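Local coordinates for protein transcription factor E (PDB 1Q1H) that facilitates archaeal transcription initiation by enhancing TATA-box recognition and RNA polymerase recruitment, here represented by its winged helix domain, at residues Arg25-Glu37 / Trp75-Ile87. Residues are numbered along the deposited sequence; the frame is centred on the assembly and turned at random.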
ATOM      1  N   ARG A  25       3.946   1.894  -4.293  1.00 63.21           N
ATOM      2  CA  ARG A  25       4.798   3.041  -4.559  1.00 64.65           C
ATOM      3  C   ARG A  25       4.469   4.273  -3.719  1.00 65.69           C
ATOM      4  O   ARG A  25       5.231   4.619  -2.815  1.00 67.47           O
ATOM      5  CB  ARG A  25       4.733   3.397  -6.047  1.00 67.41           C
ATOM      6  CG  ARG A  25       5.593   2.507  -6.936  1.00 67.54           C
ATOM      7  CD  ARG A  25       7.041   2.551  -6.479  1.00 67.84           C
ATOM      8  NE  ARG A  25       7.539   3.919  -6.365  1.00 67.33           N
ATOM      9  CZ  ARG A  25       8.487   4.305  -5.515  1.00 67.37           C
ATOM     10  NH1 ARG A  25       9.050   3.430  -4.688  1.00 65.64           N
ATOM     11  NH2 ARG A  25       8.874   5.573  -5.493  1.00 68.09           N
ATOM     12  N   ILE A  26       3.353   4.936  -4.029  1.00 65.19           N
ATOM     13  CA  ILE A  26       2.925   6.130  -3.289  1.00 65.08           C
ATOM     14  C   ILE A  26       3.201   5.946  -1.797  1.00 66.50           C
ATOM     15  O   ILE A  26       3.641   6.869  -1.112  1.00 67.08           O
ATOM     16  CB  ILE A  26       1.400   6.402  -3.438  1.00 62.82           C
ATOM     17  CG1 ILE A  26       1.048   6.828  -4.866  1.00 61.64           C
ATOM     18  CG2 ILE A  26       0.983   7.492  -2.465  1.00 60.99           C
ATOM     19  CD1 ILE A  26       1.370   5.794  -5.927  1.00 63.83           C
ATOM     20  N   LEU A  27       2.916   4.746  -1.304  1.00 63.92           N
ATOM     21  CA  LEU A  27       3.136   4.421   0.092  1.00 62.50           C
ATOM     22  C   LEU A  27       4.615   4.588   0.404  1.00 61.08           C
ATOM     23  O   LEU A  27       4.990   5.425   1.223  1.00 62.95           O
ATOM     24  CB  LEU A  27       2.693   2.976   0.379  1.00 62.83           C
ATOM     25  CG  LEU A  27       1.196   2.635   0.442  1.00 59.98           C
ATOM     26  CD1 LEU A  27       1.016   1.141   0.589  1.00 60.82           C
ATOM     27  CD2 LEU A  27       0.549   3.346   1.614  1.00 58.96           C
ATOM     28  N   LEU A  28       5.453   3.794  -0.264  1.00 64.45           N
ATOM     29  CA  LEU A  28       6.905   3.844  -0.057  1.00 61.59           C
ATOM     30  C   LEU A  28       7.416   5.279  -0.147  1.00 61.92           C
ATOM     31  O   LEU A  28       8.439   5.611   0.442  1.00 58.89           O
ATOM     32  CB  LEU A  28       7.629   2.946  -1.080  1.00 54.05           C
ATOM     33  CG  LEU A  28       7.435   1.426  -0.898  1.00 55.79           C
ATOM     34  CD1 LEU A  28       8.003   0.633  -2.060  1.00 53.96           C
ATOM     35  CD2 LEU A  28       8.112   0.998   0.382  1.00 58.37           C
ATOM     36  N   ASP A  29       6.673   6.120  -0.865  1.00 62.69           N
ATOM     37  CA  ASP A  29       7.019   7.525  -1.061  1.00 66.04           C
ATOM     38  C   ASP A  29       6.661   8.406   0.135  1.00 68.71           C
ATOM     39  O   ASP A  29       7.546   8.918   0.828  1.00 71.09           O
ATOM     40  CB  ASP A  29       6.299   8.090  -2.292  1.00 75.23           C
ATOM     41  CG  ASP A  29       6.593   7.309  -3.563  1.00 80.01           C
ATOM     42  OD1 ASP A  29       7.790   7.132  -3.880  1.00 81.76           O
ATOM     43  OD2 ASP A  29       5.625   6.882  -4.242  1.00 81.16           O
ATOM     44  N   LYS A  30       5.363   8.597   0.365  1.00 66.55           N
ATOM     45  CA  LYS A  30       4.907   9.441   1.462  1.00 62.36           C
ATOM     46  C   LYS A  30       5.668   9.159   2.754  1.00 56.60           C
ATOM     47  O   LYS A  30       5.960  10.079   3.523  1.00 54.58           O
ATOM     48  CB  LYS A  30       3.405   9.271   1.689  1.00 65.93           C
ATOM     49  CG  LYS A  30       2.818  10.347   2.600  1.00 72.02           C
ATOM     50  CD  LYS A  30       1.352  10.107   2.944  1.00 71.89           C
ATOM     51  CE  LYS A  30       0.858  11.087   4.006  1.00 71.60           C
ATOM     52  NZ  LYS A  30      -0.543  10.796   4.438  1.00 66.18           N
ATOM     53  N   GLY A  31       5.984   7.888   2.984  1.00 52.62           N
ATOM     54  CA  GLY A  31       6.731   7.499   4.170  1.00 55.44           C
ATOM     55  C   GLY A  31       5.961   7.498   5.479  1.00 57.18           C
ATOM     56  O   GLY A  31       6.554   7.413   6.553  1.00 56.67           O
ATOM     57  N   THR A  32       4.640   7.605   5.387  1.00 62.98           N
ATOM     58  CA  THR A  32       3.771   7.613   6.559  1.00 62.07           C
ATOM     59  C   THR A  32       2.405   7.108   6.114  1.00 59.80           C
ATOM     60  O   THR A  32       2.058   7.215   4.934  1.00 58.37           O
ATOM     61  CB  THR A  32       3.611   9.027   7.141  1.00 62.77           C
ATOM     62  OG1 THR A  32       4.825   9.762   6.963  1.00 65.82           O
ATOM     63  CG2 THR A  32       3.310   8.943   8.631  1.00 65.92           C
ATOM     64  N   GLU A  33       1.635   6.572   7.062  1.00 60.73           N
ATOM     65  CA  GLU A  33       0.315   6.010   6.782  1.00 62.65           C
ATOM     66  C   GLU A  33      -0.486   6.772   5.750  1.00 61.11           C
ATOM     67  O   GLU A  33      -0.413   7.999   5.670  1.00 61.19           O
ATOM     68  CB  GLU A  33      -0.550   5.941   8.033  1.00 66.45           C
ATOM     69  CG  GLU A  33       0.172   5.804   9.338  1.00 75.71           C
ATOM     70  CD  GLU A  33      -0.809   5.614  10.470  1.00 80.55           C
ATOM     71  OE1 GLU A  33      -1.340   4.494  10.599  1.00 82.64           O
ATOM     72  OE2 GLU A  33      -1.070   6.585  11.212  1.00 84.97           O
ATOM     73  N   MET A  34      -1.275   6.021   4.987  1.00 57.53           N
ATOM     74  CA  MET A  34      -2.136   6.582   3.966  1.00 56.79           C
ATOM     75  C   MET A  34      -3.468   5.830   3.973  1.00 57.14           C
ATOM     76  O   MET A  34      -3.587   4.772   4.584  1.00 57.65           O
ATOM     77  CB  MET A  34      -1.458   6.480   2.603  1.00 59.07           C
ATOM     78  CG  MET A  34      -0.195   7.331   2.482  1.00 58.23           C
ATOM     79  SD  MET A  34       0.040   7.984   0.799  1.00 62.88           S
ATOM     80  CE  MET A  34      -1.185   9.281   0.793  1.00 54.70           C
ATOM     81  N   THR A  35      -4.480   6.374   3.310  1.00 58.43           N
ATOM     82  CA  THR A  35      -5.784   5.715   3.282  1.00 61.68           C
ATOM     83  C   THR A  35      -6.357   5.684   1.875  1.00 62.28           C
ATOM     84  O   THR A  35      -6.327   6.689   1.180  1.00 62.15           O
ATOM     85  CB  THR A  35      -6.784   6.423   4.201  1.00 61.98           C
ATOM     86  OG1 THR A  35      -8.005   5.682   4.212  1.00 65.78           O
ATOM     87  CG2 THR A  35      -7.060   7.838   3.712  1.00 63.57           C
ATOM     88  N   ASP A  36      -6.886   4.535   1.459  1.00 63.24           N
ATOM     89  CA  ASP A  36      -7.430   4.403   0.113  1.00 64.92           C
ATOM     90  C   ASP A  36      -7.754   5.764  -0.494  1.00 66.22           C
ATOM     91  O   ASP A  36      -7.305   6.067  -1.601  1.00 67.01           O
ATOM     92  CB  ASP A  36      -8.662   3.488   0.099  1.00 66.60           C
ATOM     93  CG  ASP A  36      -9.703   3.891   1.108  1.00 69.95           C
ATOM     94  OD1 ASP A  36     -10.803   3.314   1.080  1.00 70.94           O
ATOM     95  OD2 ASP A  36      -9.426   4.780   1.935  1.00 73.35           O
ATOM     96  N   GLU A  37      -8.501   6.595   0.231  1.00 68.19           N
ATOM     97  CA  GLU A  37      -8.830   7.926  -0.277  1.00 72.26           C
ATOM     98  C   GLU A  37      -7.531   8.571  -0.784  1.00 72.33           C
ATOM     99  O   GLU A  37      -7.341   8.733  -1.995  1.00 68.33           O
ATOM    100  CB  GLU A  37      -9.433   8.818   0.820  1.00 72.38           C
ATOM    101  CG  GLU A  37     -10.638   8.252   1.578  1.00 76.33           C
ATOM    102  CD  GLU A  37     -11.142   9.216   2.667  1.00 79.71           C
ATOM    103  OE1 GLU A  37     -11.871  10.181   2.323  1.00 80.16           O
ATOM    104  OE2 GLU A  37     -10.796   9.019   3.862  1.00 76.56           O
ATOM    105  N   TRP A  75     -17.236   7.605  12.106  1.00 76.45           N
ATOM    106  CA  TRP A  75     -16.724   6.848  10.954  1.00 72.89           C
ATOM    107  C   TRP A  75     -15.382   6.144  11.170  1.00 70.06           C
ATOM    108  O   TRP A  75     -14.357   6.779  11.413  1.00 67.01           O
ATOM    109  CB  TRP A  75     -16.643   7.721   9.697  1.00 69.03           C
ATOM    110  CG  TRP A  75     -17.839   7.597   8.776  1.00 69.15           C
ATOM    111  CD1 TRP A  75     -18.013   8.221   7.570  1.00 68.12           C
ATOM    112  CD2 TRP A  75     -18.993   6.763   8.960  1.00 68.20           C
ATOM    113  NE1 TRP A  75     -19.196   7.826   6.988  1.00 64.11           N
ATOM    114  CE2 TRP A  75     -19.817   6.932   7.819  1.00 65.63           C
ATOM    115  CE3 TRP A  75     -19.412   5.888   9.973  1.00 65.58           C
ATOM    116  CZ2 TRP A  75     -21.026   6.260   7.665  1.00 66.36           C
ATOM    117  CZ3 TRP A  75     -20.616   5.220   9.824  1.00 66.29           C
ATOM    118  CH2 TRP A  75     -21.410   5.409   8.675  1.00 68.99           C
ATOM    119  N   PHE A  76     -15.424   4.816  11.077  1.00 70.42           N
ATOM    120  CA  PHE A  76     -14.261   3.929  11.224  1.00 68.39           C
ATOM    121  C   PHE A  76     -13.296   4.152  10.067  1.00 65.97           C
ATOM    122  O   PHE A  76     -13.720   4.348   8.931  1.00 66.26           O
ATOM    123  CB  PHE A  76     -14.726   2.478  11.165  1.00 71.05           C
ATOM    124  CG  PHE A  76     -15.334   2.099   9.830  1.00 74.22           C
ATOM    125  CD1 PHE A  76     -14.633   1.294   8.929  1.00 74.48           C
ATOM    126  CD2 PHE A  76     -16.595   2.586   9.459  1.00 73.73           C
ATOM    127  CE1 PHE A  76     -15.176   0.977   7.676  1.00 73.23           C
ATOM    128  CE2 PHE A  76     -17.147   2.279   8.214  1.00 71.92           C
ATOM    129  CZ  PHE A  76     -16.436   1.473   7.321  1.00 73.95           C
ATOM    130  N   ILE A  77     -12.001   4.095  10.328  1.00 63.70           N
ATOM    131  CA  ILE A  77     -11.057   4.308   9.242  1.00 63.04           C
ATOM    132  C   ILE A  77      -9.904   3.313   9.210  1.00 60.85           C
ATOM    133  O   ILE A  77      -9.389   2.901  10.243  1.00 60.06           O
ATOM    134  CB  ILE A  77     -10.472   5.732   9.289  1.00 65.97           C
ATOM    135  CG1 ILE A  77     -11.588   6.745   9.522  1.00 68.17           C
ATOM    136  CG2 ILE A  77      -9.789   6.055   7.968  1.00 66.99           C
ATOM    137  CD1 ILE A  77     -11.084   8.160   9.742  1.00 70.87           C
ATOM    138  N   TYR A  78      -9.510   2.922   8.006  1.00 58.98           N
ATOM    139  CA  TYR A  78      -8.400   2.000   7.845  1.00 58.68           C
ATOM    140  C   TYR A  78      -7.220   2.798   7.340  1.00 59.15           C
ATOM    141  O   TYR A  78      -7.380   3.660   6.474  1.00 58.34           O
ATOM    142  CB  TYR A  78      -8.719   0.917   6.817  1.00 57.21           C
ATOM    143  CG  TYR A  78      -9.849   0.005   7.200  1.00 59.19           C
ATOM    144  CD1 TYR A  78     -11.161   0.433   7.138  1.00 61.52           C
ATOM    145  CD2 TYR A  78      -9.603  -1.304   7.600  1.00 60.45           C
ATOM    146  CE1 TYR A  78     -12.209  -0.426   7.459  1.00 65.23           C
ATOM    147  CE2 TYR A  78     -10.640  -2.168   7.922  1.00 62.32           C
ATOM    148  CZ  TYR A  78     -11.937  -1.724   7.847  1.00 63.47           C
ATOM    149  OH  TYR A  78     -12.972  -2.570   8.155  1.00 69.22           O
ATOM    150  N   TYR A  79      -6.042   2.528   7.892  1.00 59.36           N
ATOM    151  CA  TYR A  79      -4.845   3.212   7.442  1.00 58.91           C
ATOM    152  C   TYR A  79      -3.842   2.174   6.988  1.00 59.36           C
ATOM    153  O   TYR A  79      -3.653   1.146   7.632  1.00 59.98           O
ATOM    154  CB  TYR A  79      -4.249   4.077   8.543  1.00 61.98           C
ATOM    155  CG  TYR A  79      -5.014   5.349   8.799  1.00 66.37           C
ATOM    156  CD1 TYR A  79      -6.183   5.348   9.563  1.00 68.92           C
ATOM    157  CD2 TYR A  79      -4.555   6.564   8.303  1.00 68.89           C
ATOM    158  CE1 TYR A  79      -6.869   6.530   9.832  1.00 71.14           C
ATOM    159  CE2 TYR A  79      -5.234   7.755   8.564  1.00 71.01           C
ATOM    160  CZ  TYR A  79      -6.387   7.731   9.330  1.00 71.57           C
ATOM    161  OH  TYR A  79      -7.043   8.910   9.598  1.00 72.78           O
ATOM    162  N   TRP A  80      -3.203   2.442   5.862  1.00 57.50           N
ATOM    163  CA  TRP A  80      -2.241   1.506   5.320  1.00 57.30           C
ATOM    164  C   TRP A  80      -0.806   1.974   5.455  1.00 58.79           C
ATOM    165  O   TRP A  80      -0.526   3.176   5.490  1.00 58.09           O
ATOM    166  CB  TRP A  80      -2.587   1.230   3.857  1.00 55.59           C
ATOM    167  CG  TRP A  80      -3.990   0.781   3.733  1.00 54.37           C
ATOM    168  CD1 TRP A  80      -5.104   1.568   3.672  1.00 52.83           C
ATOM    169  CD2 TRP A  80      -4.455  -0.570   3.768  1.00 51.63           C
ATOM    170  NE1 TRP A  80      -6.240   0.786   3.672  1.00 50.54           N
ATOM    171  CE2 TRP A  80      -5.867  -0.530   3.730  1.00 48.84           C
ATOM    172  CE3 TRP A  80      -3.816  -1.809   3.833  1.00 50.83           C
ATOM    173  CZ2 TRP A  80      -6.643  -1.677   3.750  1.00 49.08           C
ATOM    174  CZ3 TRP A  80      -4.586  -2.949   3.850  1.00 53.07           C
ATOM    175  CH2 TRP A  80      -5.989  -2.877   3.809  1.00 53.87           C
ATOM    176  N   LYS A  81       0.097   1.007   5.537  1.00 54.27           N
ATOM    177  CA  LYS A  81       1.513   1.286   5.662  1.00 54.63           C
ATOM    178  C   LYS A  81       2.206   0.130   4.957  1.00 51.69           C
ATOM    179  O   LYS A  81       1.612  -0.943   4.806  1.00 50.28           O
ATOM    180  CB  LYS A  81       1.900   1.317   7.148  1.00 60.05           C
ATOM    181  CG  LYS A  81       3.088   2.207   7.505  1.00 62.86           C
ATOM    182  CD  LYS A  81       3.313   2.251   9.016  1.00 66.55           C
ATOM    183  CE  LYS A  81       4.601   2.997   9.395  1.00 68.58           C
ATOM    184  NZ  LYS A  81       4.873   2.985  10.873  1.00 67.34           N
ATOM    185  N   PRO A  82       3.445   0.342   4.474  1.00 47.52           N
ATOM    186  CA  PRO A  82       4.235  -0.682   3.785  1.00 47.67           C
ATOM    187  C   PRO A  82       5.023  -1.507   4.804  1.00 50.73           C
ATOM    188  O   PRO A  82       5.790  -0.951   5.589  1.00 53.76           O
ATOM    189  CB  PRO A  82       5.165   0.137   2.899  1.00 49.67           C
ATOM    190  CG  PRO A  82       4.476   1.432   2.746  1.00 49.05           C
ATOM    191  CD  PRO A  82       3.940   1.675   4.114  1.00 47.20           C
ATOM    192  N   ASN A  83       4.849  -2.824   4.798  1.00 53.99           N
ATOM    193  CA  ASN A  83       5.566  -3.669   5.748  1.00 56.23           C
ATOM    194  C   ASN A  83       7.040  -3.879   5.388  1.00 56.13           C
ATOM    195  O   ASN A  83       7.597  -4.953   5.637  1.00 55.63           O
ATOM    196  CB  ASN A  83       4.874  -5.029   5.878  1.00 55.91           C
ATOM    197  CG  ASN A  83       3.450  -4.905   6.374  1.00 58.33           C
ATOM    198  OD1 ASN A  83       3.069  -3.868   6.922  1.00 59.58           O
ATOM    199  ND2 ASN A  83       2.657  -5.964   6.200  1.00 53.72           N
ATOM    200  N   ILE A  84       7.679  -2.856   4.827  1.00 52.39           N
ATOM    201  CA  ILE A  84       9.075  -2.988   4.455  1.00 60.58           C
ATOM    202  C   ILE A  84      10.037  -3.182   5.651  1.00 65.17           C
ATOM    203  O   ILE A  84      10.916  -4.044   5.608  1.00 66.75           O
ATOM    204  CB  ILE A  84       9.522  -1.794   3.612  1.00 58.35           C
ATOM    205  CG1 ILE A  84      10.999  -1.949   3.236  1.00 58.54           C
ATOM    206  CG2 ILE A  84       9.235  -0.514   4.350  1.00 57.35           C
ATOM    207  CD1 ILE A  84      11.507  -0.898   2.260  1.00 62.12           C
ATOM    208  N   ASP A  85       9.883  -2.393   6.712  1.00 66.17           N
ATOM    209  CA  ASP A  85      10.739  -2.545   7.883  1.00 65.07           C
ATOM    210  C   ASP A  85      10.708  -4.002   8.320  1.00 66.30           C
ATOM    211  O   ASP A  85      11.702  -4.536   8.810  1.00 67.28           O
ATOM    212  CB  ASP A  85      10.247  -1.666   9.034  1.00 70.20           C
ATOM    213  CG  ASP A  85      11.084  -0.412   9.219  1.00 74.09           C
ATOM    214  OD1 ASP A  85      12.310  -0.538   9.440  1.00 75.47           O
ATOM    215  OD2 ASP A  85      10.514   0.699   9.150  1.00 77.62           O
ATOM    216  N   GLN A  86       9.557  -4.646   8.153  1.00 67.69           N
ATOM    217  CA  GLN A  86       9.431  -6.054   8.521  1.00 72.10           C
ATOM    218  C   GLN A  86      10.238  -6.879   7.513  1.00 73.57           C
ATOM    219  O   GLN A  86      10.664  -8.000   7.805  1.00 73.00           O
ATOM    220  CB  GLN A  86       7.953  -6.482   8.523  1.00 70.85           C
ATOM    221  CG  GLN A  86       7.130  -5.864   9.664  1.00 73.10           C
ATOM    222  CD  GLN A  86       5.629  -6.169   9.585  1.00 75.44           C
ATOM    223  OE1 GLN A  86       5.208  -7.328   9.565  1.00 73.15           O
ATOM    224  NE2 GLN A  86       4.819  -5.117   9.553  1.00 79.61           N
ATOM    225  N   ILE A  87      10.453  -6.308   6.329  1.00 72.36           N
ATOM    226  CA  ILE A  87      11.224  -6.974   5.289  1.00 70.62           C
ATOM    227  C   ILE A  87      12.678  -7.041   5.735  1.00 71.10           C
ATOM    228  O   ILE A  87      13.492  -7.766   5.157  1.00 71.68           O
ATOM    229  CB  ILE A  87      11.096  -6.231   3.928  1.00 69.16           C
ATOM    230  CG1 ILE A  87      10.211  -7.046   2.979  1.00 71.87           C
ATOM    231  CG2 ILE A  87      12.460  -5.987   3.307  1.00 68.12           C
ATOM    232  CD1 ILE A  87      10.728  -8.460   2.695  1.00 73.02           C
TER
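Met34 and Trp80 are joined by a reciprocal pair of backbone hydrogen bonds: Trp80 N donates to Met34 O at 2.7 Å, almost straight at 176°, and Met34 N returns a bond to Trp80 O at 3.0 Å. The two residues thereby make a single antiparallel bridge, a hydrogen-bonded pair. A CA-H...O contact from Glu33 CA adds to the bonding at Trp80 O, 3.2 Å away. The Trp80 ring turns its edge to Met34 O and to Thr35 CA, while Val63 and Leu54 of helix 47-60 pack against its side chain.

The enclosed, tightly packed part continues into helix 21-30, where buried Leu27 crosses Pro82 at an angle: its CB, CG and CD1 all lie near Pro82 CG, and the branch carbon CD2 reaches back to Trp80 O. Leu28 CD2 passes alongside Pro82 CB at 4.0 Å and also touches the tip of Ile84.

The other side is looser and more polar. Glu33 crosses the Tyr79 side chain with its carboxylate plane 29° from the ring plane, and OE1 lies 3.6 Å from Tyr79 CB; the charge itself is paired with Arg66 of strand 64-68. With OG1 anti to the backbone N (chi1 -176°), Thr35 places its hydroxyl 3.1 Å from Tyr78 O, but Asp36 OD2 lies within range of the same proton. Ile77 gives only a marginal contact here, its CG2 4.2 Å from Thr35 OG1.

Strand 77-81 also bonds through its backbone to strand 64-68, so the bridge at Met34 adds a short third element beside this hairpin, the three-stranded arrangement characteristic of the winged helix fold.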